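Alr4995 protein (Nostoc sp., PDB 6LRF) acts as a bifunctional arginine dihydrolase and ornithine cyclodeaminase, probably converting arginine to ornithine and then ornithine to proline. Local coordinates at residues B[288-293]-B[329-334]; B[377-382]-B[553-558]. One frame throughout, in Å; residues are numbered along the deposited sequence.

In the fold
After an N-terminal portion that includes the dimethylarginine-dimethylhydrolase-like region, the chain enters strand 280-292, then runs through helices 294-297 and 299-310 and strand 313-320 before strand 329-337 returns between the two strands. Interaction 1 closes this excursion of 35 residues within one mixed sheet. Helix 340-352 follows, and beyond strand 366-369 the loop holding 377-382 opens interaction 2. That contact closes only at the start of helix 554-567, after the remaining six strands of the seven-stranded sheet that 366-369 began and the first strands of the Rossmann-like parallel sheet. The two closures are in series, neither nested nor crossed, with centres about 26 Å apart. Helix 340-352 also lends side chains to the surroundings of R555.

Interaction 1. Residues B[288-293]-B[329-334]; sequences IRIEGH and SAAEVK
R289 reaches across to E332 on one face of the strand pair, its NH1 lying 3.0 Å from E332 OE2 in a salt bridge whose hydrogen bond is weak (128° at the hydrogen). The guanidinium and carboxylate planes are 63° apart. With CG anti to the backbone N (chi1 -176°) and the chain extended to NE, the arginine lays one guanidinium face over A330, NH2 standing 3.5 Å from A330 CB. Along another edge of the guanidinium, NE and NH2 both donate to E291 OE2, so one cation serves two carboxylates. A leucine in its place would probably leave E291 and E332 without the positive charge between them. The strands are antiparallel neighbours in a mixed sheet, and the axes of the short segments approach to 4.7 Å; I288 with V333 and I290 with A331 are hydrogen-bonded pairs, R289 with E332 a non-hydrogen-bonded one. On the opposite face I288, I290, A331 and V333 supply apolar side chains: those of I288 and V333 run alongside each other in a common direction, with CD1 of I288 3.9 Å from CB of V333. The CG2 branch of I290 rests 3.9 Å from A331 CB, and L294 and F319 pack against A331.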
loop_
_atom_site.group_PDB
_atom_site.type_symbol
_atom_site.label_atom_id
_atom_site.label_comp_id
_atom_site.label_asym_id
_atom_site.label_seq_id
_atom_site.Cartn_x
_atom_site.Cartn_y
_atom_site.Cartn_z
ATOM N N ILE B 288 18.671 -38.517 -12.754
ATOM C CA ILE B 288 18.574 -37.488 -13.780
ATOM C C ILE B 288 19.945 -36.854 -14.001
ATOM O O ILE B 288 20.830 -36.941 -13.149
ATOM C CB ILE B 288 17.530 -36.407 -13.411
ATOM C CG1 ILE B 288 17.871 -35.763 -12.071
ATOM C CG2 ILE B 288 16.133 -36.996 -13.372
ATOM C CD1 ILE B 288 18.524 -34.396 -12.197
ATOM N N ARG B 289 20.127 -36.231 -15.155
ATOM C CA ARG B 289 21.366 -35.512 -15.432
ATOM C C ARG B 289 21.049 -34.037 -15.685
ATOM O O ARG B 289 20.045 -33.711 -16.321
ATOM C CB ARG B 289 22.089 -36.144 -16.625
ATOM C CG ARG B 289 23.449 -35.558 -16.963
ATOM C CD ARG B 289 24.103 -36.378 -18.065
ATOM N NE ARG B 289 25.264 -35.714 -18.649
ATOM C CZ ARG B 289 26.497 -35.813 -18.163
ATOM N NH1 ARG B 289 26.722 -36.542 -17.071
ATOM N NH2 ARG B 289 27.504 -35.181 -18.764
ATOM N N ILE B 290 21.882 -33.147 -15.152
ATOM C CA ILE B 290 21.730 -31.710 -15.385
ATOM C C ILE B 290 23.087 -31.139 -15.816
ATOM O O ILE B 290 24.111 -31.468 -15.227
ATOM C CB ILE B 290 21.182 -30.990 -14.128
ATOM C CG1 ILE B 290 21.054 -29.492 -14.374
ATOM C CG2 ILE B 290 22.042 -31.259 -12.906
ATOM C CD1 ILE B 290 19.909 -29.147 -15.296
ATOM N N GLU B 291 23.090 -30.335 -16.881
ATOM C CA GLU B 291 24.309 -29.741 -17.433
ATOM C C GLU B 291 24.205 -28.216 -17.547
ATOM O O GLU B 291 23.123 -27.670 -17.762
ATOM C CB GLU B 291 24.613 -30.305 -18.820
ATOM C CG GLU B 291 25.242 -31.682 -18.869
ATOM C CD GLU B 291 25.676 -32.065 -20.293
ATOM O OE1 GLU B 291 25.535 -31.217 -21.204
ATOM O OE2 GLU B 291 26.169 -33.201 -20.501
ATOM N N GLY B 292 25.339 -27.528 -17.448
ATOM C CA GLY B 292 25.348 -26.080 -17.592
ATOM C C GLY B 292 26.346 -25.420 -16.669
ATOM O O GLY B 292 27.331 -26.047 -16.266
ATOM N N HIS B 293 26.111 -24.152 -16.346
ATOM C CA HIS B 293 26.952 -23.444 -15.383
ATOM C C HIS B 293 26.348 -23.633 -13.994
ATOM O O HIS B 293 25.748 -22.727 -13.420
ATOM C CB HIS B 293 27.074 -21.961 -15.747
ATOM C CG HIS B 293 27.598 -21.723 -17.130
ATOM N ND1 HIS B 293 26.847 -21.123 -18.117
ATOM C CD2 HIS B 293 28.791 -22.026 -17.697
ATOM C CE1 HIS B 293 27.560 -21.052 -19.229
ATOM N NE2 HIS B 293 28.740 -21.600 -19.003
ATOM N N SER B 329 29.398 -27.481 -16.614
ATOM C CA SER B 329 29.559 -28.504 -15.595
ATOM C C SER B 329 28.406 -29.481 -15.753
ATOM O O SER B 329 27.417 -29.171 -16.427
ATOM C CB SER B 329 29.580 -27.890 -14.191
ATOM O OG SER B 329 30.807 -27.225 -13.959
ATOM N N ALA B 330 28.540 -30.667 -15.168
ATOM C CA ALA B 330 27.481 -31.674 -15.250
ATOM C C ALA B 330 27.328 -32.372 -13.916
ATOM O O ALA B 330 28.311 -32.657 -13.242
ATOM C CB ALA B 330 27.779 -32.691 -16.347
ATOM N N ALA B 331 26.090 -32.658 -13.535
ATOM C CA ALA B 331 25.849 -33.412 -12.313
ATOM C C ALA B 331 24.832 -34.537 -12.554
ATOM O O ALA B 331 23.920 -34.409 -13.371
ATOM C CB ALA B 331 25.382 -32.482 -11.202
ATOM N N GLU B 332 25.010 -35.656 -11.861
ATOM C CA GLU B 332 24.028 -36.729 -11.908
ATOM C C GLU B 332 23.436 -36.855 -10.525
ATOM O O GLU B 332 24.151 -36.878 -9.522
ATOM C CB GLU B 332 24.647 -38.035 -12.397
ATOM C CG GLU B 332 24.681 -38.097 -13.929
ATOM C CD GLU B 332 25.596 -39.181 -14.492
ATOM O OE1 GLU B 332 25.970 -40.112 -13.743
ATOM O OE2 GLU B 332 25.939 -39.092 -15.697
ATOM N N VAL B 333 22.114 -36.876 -10.477
ATOM C CA VAL B 333 21.391 -36.798 -9.214
ATOM C C VAL B 333 20.363 -37.927 -9.147
ATOM O O VAL B 333 19.585 -38.116 -10.077
ATOM C CB VAL B 333 20.683 -35.422 -9.061
ATOM C CG1 VAL B 333 19.882 -35.356 -7.774
ATOM C CG2 VAL B 333 21.710 -34.273 -9.100
ATOM N N LYS B 334 20.375 -38.695 -8.066
ATOM C CA LYS B 334 19.336 -39.697 -7.872
ATOM C C LYS B 334 18.180 -39.026 -7.141
ATOM O O LYS B 334 18.356 -38.484 -6.059
ATOM C CB LYS B 334 19.861 -40.906 -7.093
ATOM C CG LYS B 334 18.906 -42.101 -7.064
ATOM C CD LYS B 334 19.516 -43.292 -6.324
ATOM C CE LYS B 334 19.712 -43.009 -4.833
ATOM N NZ LYS B 334 18.412 -42.946 -4.117
#

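Interaction 2. Residues B[377-382]-B[553-558]; sequences PDDFYV and GHRHHL
A water molecule bridges D379 and R555: it donates to the backbone O of D379 and accepts from R555 NH1, both at 3.0 Å, and its oxygen sits in the plane of the guanidinium, at the edge. The side chains of the same residues also meet, D379 OD1 sitting at the guanidinium edge and near its plane, 3.4 Å from R555 NH2. This salt bridge is long and its hydrogen bond weak, and the carboxylate plane is turned 82° from that of the guanidinium. R555 reaches the loop through a bend in its chain at chi3 (58°), which turns the guanidinium toward D379. E344 of helix 340-352 forms a further long, weak ion pair with R555 NH2 and also brings a carboxylate oxygen close to D379 OD2, a like-charge approach that the arginine is likely to ease.

D379 occupies the third position of a type II beta turn, P377 to F380, with a positive phi (68°); the turn's own F380 N to P377 O bond is weak. The turn presents the 377-382 loop to the first turn of helix 554-567, which has G553 at its N-cap and belongs to the Rossmann-fold region of the chain. Beyond the polar bridge, toward V382 and L558, the contact becomes apolar. V382 CG2 touches R555 CG and L558 CB, each at 4.1 Å; these two residues lie three apart along the helix, on the side that faces V382. F380 comes at L558 with its ring edge, CZ being 3.9 Å from L558 O, which lies in the ring plane, and its side chain crosses that of L558 at about a right angle. L424 packs on both F380 and L558, while V433 of strand 432-435 lies against F380.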
loop_
_atom_site.group_PDB
_atom_site.type_symbol
_atom_site.label_atom_id
_atom_site.label_comp_id
_atom_site.label_asym_id
_atom_site.label_seq_id
_atom_site.Cartn_x
_atom_site.Cartn_y
_atom_site.Cartn_z
ATOM N N PRO B 377 -7.306 -37.453 -21.246
ATOM C CA PRO B 377 -7.191 -38.705 -20.487
ATOM C C PRO B 377 -6.506 -38.449 -19.181
ATOM O O PRO B 377 -5.763 -37.473 -19.064
ATOM C CB PRO B 377 -6.327 -39.604 -21.381
ATOM C CG PRO B 377 -5.598 -38.648 -22.281
ATOM C CD PRO B 377 -6.562 -37.516 -22.514
ATOM N N ASP B 378 -6.743 -39.323 -18.212
ATOM C CA ASP B 378 -6.202 -39.130 -16.882
ATOM C C ASP B 378 -4.678 -39.128 -16.905
ATOM O O ASP B 378 -4.058 -39.855 -17.678
ATOM C CB ASP B 378 -6.724 -40.211 -15.945
ATOM C CG ASP B 378 -6.769 -39.748 -14.511
ATOM O OD1 ASP B 378 -7.727 -39.017 -14.149
ATOM O OD2 ASP B 378 -5.840 -40.106 -13.754
ATOM N N ASP B 379 -4.092 -38.297 -16.051
ATOM C CA ASP B 379 -2.647 -38.130 -15.934
ATOM C C ASP B 379 -2.014 -37.466 -17.159
ATOM O O ASP B 379 -0.824 -37.635 -17.410
ATOM C CB ASP B 379 -1.960 -39.474 -15.660
ATOM C CG ASP B 379 -0.536 -39.308 -15.148
ATOM O OD1 ASP B 379 -0.279 -38.336 -14.393
ATOM O OD2 ASP B 379 0.322 -40.133 -15.523
ATOM N N PHE B 380 -2.793 -36.678 -17.903
ATOM C CA PHE B 380 -2.223 -35.928 -19.027
ATOM C C PHE B 380 -1.108 -35.009 -18.539
ATOM O O PHE B 380 -1.176 -34.438 -17.446
ATOM C CB PHE B 380 -3.304 -35.120 -19.767
ATOM C CG PHE B 380 -3.932 -34.036 -18.940
ATOM C CD1 PHE B 380 -4.885 -34.345 -17.988
ATOM C CD2 PHE B 380 -3.579 -32.704 -19.131
ATOM C CE1 PHE B 380 -5.464 -33.358 -17.217
ATOM C CE2 PHE B 380 -4.168 -31.694 -18.372
ATOM C CZ PHE B 380 -5.109 -32.026 -17.415
ATOM N N TYR B 381 -0.058 -34.891 -19.340
ATOM C CA TYR B 381 1.011 -33.986 -19.009
ATOM C C TYR B 381 0.532 -32.546 -19.235
ATOM O O TYR B 381 -0.209 -32.260 -20.192
ATOM C CB TYR B 381 2.253 -34.303 -19.831
ATOM C CG TYR B 381 3.318 -33.233 -19.772
ATOM C CD1 TYR B 381 4.244 -33.183 -18.735
ATOM C CD2 TYR B 381 3.420 -32.293 -20.789
ATOM C CE1 TYR B 381 5.246 -32.181 -18.699
ATOM C CE2 TYR B 381 4.394 -31.298 -20.763
ATOM C CZ TYR B 381 5.294 -31.237 -19.721
ATOM O OH TYR B 381 6.251 -30.235 -19.754
ATOM N N VAL B 382 0.938 -31.654 -18.336
ATOM C CA VAL B 382 0.548 -30.250 -18.413
ATOM C C VAL B 382 1.658 -29.393 -19.005
ATOM O O VAL B 382 2.740 -29.299 -18.445
ATOM C CB VAL B 382 0.162 -29.701 -17.030
ATOM C CG1 VAL B 382 -0.255 -28.210 -17.136
ATOM C CG2 VAL B 382 -0.973 -30.524 -16.446
ATOM N N GLY B 553 2.258 -26.016 -8.921
ATOM C CA GLY B 553 0.886 -26.341 -8.566
ATOM C C GLY B 553 -0.100 -26.399 -9.730
ATOM O O GLY B 553 -1.301 -26.632 -9.521
ATOM N N HIS B 554 0.387 -26.200 -10.956
ATOM C CA HIS B 554 -0.526 -26.147 -12.096
ATOM C C HIS B 554 -1.169 -27.511 -12.343
ATOM O O HIS B 554 -2.342 -27.591 -12.692
ATOM C CB HIS B 554 0.197 -25.631 -13.343
ATOM C CG HIS B 554 0.372 -24.141 -13.364
ATOM N ND1 HIS B 554 -0.435 -23.303 -14.103
ATOM C CD2 HIS B 554 1.257 -23.337 -12.724
ATOM C CE1 HIS B 554 -0.055 -22.049 -13.923
ATOM N NE2 HIS B 554 0.970 -22.042 -13.091
ATOM N N ARG B 555 -0.415 -28.586 -12.114
ATOM C CA ARG B 555 -0.924 -29.940 -12.314
ATOM C C ARG B 555 -2.192 -30.219 -11.488
ATOM O O ARG B 555 -3.198 -30.684 -12.031
ATOM C CB ARG B 555 0.177 -30.975 -11.991
ATOM C CG ARG B 555 1.271 -31.088 -13.080
ATOM C CD ARG B 555 2.356 -32.098 -12.698
ATOM N NE ARG B 555 1.814 -33.437 -12.461
ATOM C CZ ARG B 555 1.677 -34.360 -13.408
ATOM N NH1 ARG B 555 2.040 -34.091 -14.658
ATOM N NH2 ARG B 555 1.188 -35.558 -13.114
ATOM N N HIS B 556 -2.156 -29.930 -10.188
ATOM C CA HIS B 556 -3.322 -30.126 -9.340
ATOM C C HIS B 556 -4.504 -29.285 -9.826
ATOM O O HIS B 556 -5.656 -29.733 -9.802
ATOM C CB HIS B 556 -3.002 -29.784 -7.878
ATOM C CG HIS B 556 -2.243 -30.858 -7.154
ATOM N ND1 HIS B 556 -2.061 -30.850 -5.785
ATOM C CD2 HIS B 556 -1.619 -31.973 -7.607
ATOM C CE1 HIS B 556 -1.366 -31.915 -5.429
ATOM N NE2 HIS B 556 -1.090 -32.618 -6.513
ATOM N N HIS B 557 -4.211 -28.063 -10.263
ATOM C CA HIS B 557 -5.240 -27.132 -10.734
ATOM C C HIS B 557 -5.935 -27.608 -12.019
ATOM O O HIS B 557 -7.164 -27.664 -12.101
ATOM C CB HIS B 557 -4.610 -25.767 -10.963
ATOM C CG HIS B 557 -5.592 -24.640 -10.962
ATOM N ND1 HIS B 557 -6.254 -24.223 -9.821
ATOM C CD2 HIS B 557 -6.025 -23.839 -11.965
ATOM C CE1 HIS B 557 -7.046 -23.209 -10.122
ATOM N NE2 HIS B 557 -6.928 -22.957 -11.414
ATOM N N LEU B 558 -5.126 -27.937 -13.022
ATOM C CA LEU B 558 -5.611 -28.474 -14.289
ATOM C C LEU B 558 -6.300 -29.825 -14.109
ATOM O O LEU B 558 -7.291 -30.105 -14.794
ATOM C CB LEU B 558 -4.453 -28.612 -15.285
ATOM C CG LEU B 558 -4.254 -27.427 -16.228
ATOM C CD1 LEU B 558 -5.408 -27.367 -17.238
ATOM C CD2 LEU B 558 -4.155 -26.123 -15.445
HETATM O O HOH W 1 1.691 -36.284 -16.626
#